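Local structure of translocator protein BipD (Burkholderia pseudomallei, 3NFT) at residues 31-36 with 93-98. The protein is a secreted component of the type III secretion system, required for invasion of epithelial cells and survival within host cells, and probably regulates secretion of the effectors BipB and BipC. Numbering follows the deposited sequence. Where two conformers were deposited one is given.
Sequences DDLRAA and RNLLER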
ATOM      1  N   ASP A  31     -18.832  -5.629 -16.779  1.00 26.57           N
ATOM      2  CA  ASP A  31     -19.174  -4.885 -17.992  0.54 25.97           C
ATOM      3  C   ASP A  31     -18.369  -3.583 -18.039  1.00 24.71           C
ATOM      4  O   ASP A  31     -17.870  -3.196 -19.094  1.00 22.50           O
ATOM      5  CB  ASP A  31     -20.689  -4.603 -18.052  0.54 26.46           C
ATOM      6  CG  ASP A  31     -21.163  -4.199 -19.446  0.54 28.06           C
ATOM      7  OD1 ASP A  31     -21.890  -3.196 -19.553  0.54 30.19           O
ATOM      8  OD2 ASP A  31     -20.813  -4.881 -20.435  0.54 29.75           O
ATOM      9  N   ASP A  32     -18.224  -2.925 -16.888  1.00 23.74           N
ATOM     10  CA  ASP A  32     -17.402  -1.717 -16.800  1.00 23.20           C
ATOM     11  C   ASP A  32     -15.962  -2.013 -17.200  1.00 21.17           C
ATOM     12  O   ASP A  32     -15.335  -1.220 -17.877  1.00 19.27           O
ATOM     13  CB  ASP A  32     -17.370  -1.129 -15.381  1.00 23.57           C
ATOM     14  CG  ASP A  32     -18.678  -0.516 -14.940  1.00 27.27           C
ATOM     15  OD1 ASP A  32     -19.560  -0.267 -15.784  1.00 30.37           O
ATOM     16  OD2 ASP A  32     -18.800  -0.257 -13.721  1.00 27.17           O
ATOM     17  N   LEU A  33     -15.411  -3.137 -16.738  1.00 20.30           N
ATOM     18  CA  LEU A  33     -14.046  -3.480 -17.090  1.00 19.60           C
ATOM     19  C   LEU A  33     -13.897  -3.650 -18.597  1.00 18.58           C
ATOM     20  O   LEU A  33     -12.956  -3.125 -19.201  1.00 17.69           O
ATOM     21  CB  LEU A  33     -13.578  -4.747 -16.349  1.00 19.36           C
ATOM     22  CG  LEU A  33     -13.208  -4.544 -14.876  1.00 21.40           C
ATOM     23  CD1 LEU A  33     -13.100  -5.860 -14.084  1.00 22.06           C
ATOM     24  CD2 LEU A  33     -11.888  -3.799 -14.804  1.00 24.95           C
ATOM     25  N   ARG A  34     -14.839  -4.351 -19.219  1.00 18.73           N
ATOM     26  CA  ARG A  34     -14.775  -4.555 -20.660  1.00 18.65           C
ATOM     27  C   ARG A  34     -14.900  -3.216 -21.386  1.00 18.64           C
ATOM     28  O   ARG A  34     -14.220  -2.985 -22.386  1.00 18.29           O
ATOM     29  CB  ARG A  34     -15.830  -5.561 -21.129  1.00 19.83           C
ATOM     30  CG  ARG A  34     -15.658  -6.965 -20.539  1.00 22.10           C
ATOM     31  CD  ARG A  34     -16.557  -7.978 -21.245  1.00 27.73           C
ATOM     32  NE  ARG A  34     -17.945  -7.882 -20.793  1.00 31.48           N
ATOM     33  CZ  ARG A  34     -18.471  -8.538 -19.755  1.00 34.75           C
ATOM     34  NH1 ARG A  34     -17.744  -9.370 -19.012  1.00 35.62           N
ATOM     35  NH2 ARG A  34     -19.756  -8.357 -19.455  1.00 35.69           N
ATOM     36  N   ALA A  35     -15.729  -2.313 -20.863  1.00 18.95           N
ATOM     37  CA  ALA A  35     -15.860  -0.966 -21.440  1.00 19.47           C
ATOM     38  C   ALA A  35     -14.622  -0.095 -21.252  1.00 20.46           C
ATOM     39  O   ALA A  35     -14.433   0.893 -21.972  1.00 21.72           O
ATOM     40  CB  ALA A  35     -17.091  -0.260 -20.869  1.00 19.31           C
ATOM     41  N   ALA A  36     -13.783  -0.452 -20.275  1.00 20.93           N
ATOM     42  CA  ALA A  36     -12.486   0.182 -20.077  1.00 21.46           C
ATOM     43  C   ALA A  36     -11.381  -0.523 -20.871  1.00 21.68           C
ATOM     44  O   ALA A  36     -10.195  -0.154 -20.765  1.00 24.22           O
ATOM     45  CB  ALA A  36     -12.137   0.213 -18.601  1.00 21.56           C
ATOM     46  N   ARG A  93      -2.408  -2.506 -17.779  1.00 14.37           N
ATOM     47  CA  ARG A  93      -1.502  -1.425 -17.362  1.00 16.59           C
ATOM     48  C   ARG A  93      -2.115  -0.056 -17.633  1.00 16.92           C
ATOM     49  O   ARG A  93      -2.028   0.857 -16.804  1.00 17.28           O
ATOM     50  CB  ARG A  93      -0.151  -1.549 -18.076  1.00 17.79           C
ATOM     51  CG  ARG A  93       0.892  -0.565 -17.524  1.00 22.59           C
ATOM     52  CD  ARG A  93       2.297  -0.770 -18.095  1.00 27.97           C
ATOM     53  NE  ARG A  93       3.267   0.145 -17.463  1.00 33.46           N
ATOM     54  CZ  ARG A  93       4.130  -0.168 -16.490  1.00 35.80           C
ATOM     55  NH1 ARG A  93       4.208  -1.396 -15.983  1.00 36.30           N
ATOM     56  NH2 ARG A  93       4.953   0.770 -16.024  1.00 37.57           N
ATOM     57  N   ASN A  94      -2.722   0.088 -18.809  1.00 17.28           N
ATOM     58  CA  ASN A  94      -3.355   1.359 -19.188  1.00 18.00           C
ATOM     59  C   ASN A  94      -4.449   1.737 -18.189  1.00 17.04           C
ATOM     60  O   ASN A  94      -4.550   2.899 -17.782  1.00 18.07           O
ATOM     61  CB  ASN A  94      -3.954   1.282 -20.592  1.00 18.58           C
ATOM     62  CG  ASN A  94      -2.914   1.330 -21.713  1.00 22.05           C
ATOM     63  OD1 ASN A  94      -3.251   1.056 -22.868  1.00 27.15           O
ATOM     64  ND2 ASN A  94      -1.671   1.672 -21.394  1.00 24.28           N
ATOM     65  N   LEU A  95      -5.262   0.765 -17.785  1.00 15.78           N
ATOM     66  CA  LEU A  95      -6.339   1.040 -16.839  1.00 15.21           C
ATOM     67  C   LEU A  95      -5.761   1.446 -15.472  1.00 15.20           C
ATOM     68  O   LEU A  95      -6.237   2.361 -14.828  1.00 16.41           O
ATOM     69  CB  LEU A  95      -7.279  -0.162 -16.720  1.00 15.37           C
ATOM     70  CG  LEU A  95      -8.449  -0.069 -15.728  1.00 15.56           C
ATOM     71  CD1 LEU A  95      -9.239   1.233 -15.880  1.00 17.92           C
ATOM     72  CD2 LEU A  95      -9.385  -1.276 -15.864  1.00 16.03           C
ATOM     73  N   LEU A  96      -4.744   0.740 -15.013  1.00 15.59           N
ATOM     74  CA  LEU A  96      -4.083   1.143 -13.761  1.00 15.57           C
ATOM     75  C   LEU A  96      -3.511   2.558 -13.840  1.00 17.16           C
ATOM     76  O   LEU A  96      -3.626   3.332 -12.897  1.00 17.27           O
ATOM     77  CB  LEU A  96      -2.994   0.133 -13.366  1.00 15.87           C
ATOM     78  CG  LEU A  96      -3.479  -1.240 -12.900  1.00 14.90           C
ATOM     79  CD1 LEU A  96      -2.307  -2.135 -12.472  1.00 16.94           C
ATOM     80  CD2 LEU A  96      -4.473  -1.162 -11.775  1.00 16.92           C
ATOM     81  N   GLU A  97      -2.907   2.892 -14.965  1.00 19.04           N
ATOM     82  CA  GLU A  97      -2.346   4.239 -15.157  1.00 21.19           C
ATOM     83  C   GLU A  97      -3.441   5.307 -15.056  1.00 21.42           C
ATOM     84  O   GLU A  97      -3.230   6.369 -14.456  1.00 21.61           O
ATOM     85  CB  GLU A  97      -1.594   4.320 -16.491  1.00 22.29           C
ATOM     86  CG  GLU A  97      -0.267   3.571 -16.444  1.00 26.77           C
ATOM     87  CD  GLU A  97       0.458   3.498 -17.787  1.00 32.39           C
ATOM     88  OE1 GLU A  97      -0.083   3.976 -18.810  1.00 36.60           O
ATOM     89  OE2 GLU A  97       1.588   2.962 -17.814  1.00 36.78           O
ATOM     90  N   ARG A  98      -4.618   5.024 -15.622  1.00 21.75           N
ATOM     91  CA  ARG A  98      -5.747   5.966 -15.528  1.00 22.54           C
ATOM     92  C   ARG A  98      -6.239   6.117 -14.103  1.00 22.12           C
ATOM     93  O   ARG A  98      -6.540   7.222 -13.669  1.00 22.06           O
ATOM     94  CB  ARG A  98      -6.901   5.544 -16.444  1.00 23.48           C
ATOM     95  CG  ARG A  98      -6.496   5.542 -17.899  1.00 27.16           C
ATOM     96  CD  ARG A  98      -7.670   5.589 -18.864  1.00 31.11           C
ATOM     97  NE  ARG A  98      -8.545   4.422 -18.808  1.00 33.11           N
ATOM     98  CZ  ARG A  98      -8.310   3.246 -19.407  1.00 35.09           C
ATOM     99  NH1 ARG A  98      -7.196   3.018 -20.104  1.00 36.59           N
ATOM    100  NH2 ARG A  98      -9.195   2.274 -19.295  1.00 34.85           N
TER
HETATM  101  O   HOH W   1      -7.446  -0.303 -20.703  1.00 22.55           O
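Leu-95 carries its CG anti to the backbone N (chi1 178°), which sends both methyls out from helix 76-103 toward Leu-33 and Ala-36; Leu-33 has CG beside the backbone N (chi1 -77°), and its CD2 meets CD2 of Leu-95. The pair illustrates how a short N-terminal helix is fastened to a long helical bundle: an apolar patch lies beneath, and an arginine from the bundle grips the carbonyl of Ala-36, just past helix 30-35. In the patch the two leucines cross at about a right angle, touching methyl to methyl, CD2 of Leu-33 being 3.7 Å from CD2 of Leu-95. The other methyl of Leu-95, CD1, lies 4.1 Å from CB of Ala-36, so the one side chain serves both Leu-33 and Ala-36. Val-283 of helix 244-295 touches both leucines, and Val-38, in the loop after helix 30-35, adds to the cover over Leu-95. The N-terminal domain acts as an intramolecular chaperone that prevents premature oligomerization through the coiled-coil region; the docking of helix 30-35 against helices 76-103 and 244-295 is consistent with that role.

At the exposed side, the polar part takes over. The Arg-98 chain bends, turning the guanidinium back over its own helix, where one face lies above CA of Leu-95, displaced from the centre of the group. CB of Ala-36 sits at the edge of the group, in plane, 3.7 Å from NH2. The carbonyl of Ala-36 has two donors: a water 2.8 Å from O, which also makes a weak bond to NH1 of Arg-98, and NH2 of Arg-98, which reaches a lone pair of that O in the carbonyl plane at 3.0 Å, the N-H...O angle bent to 138°.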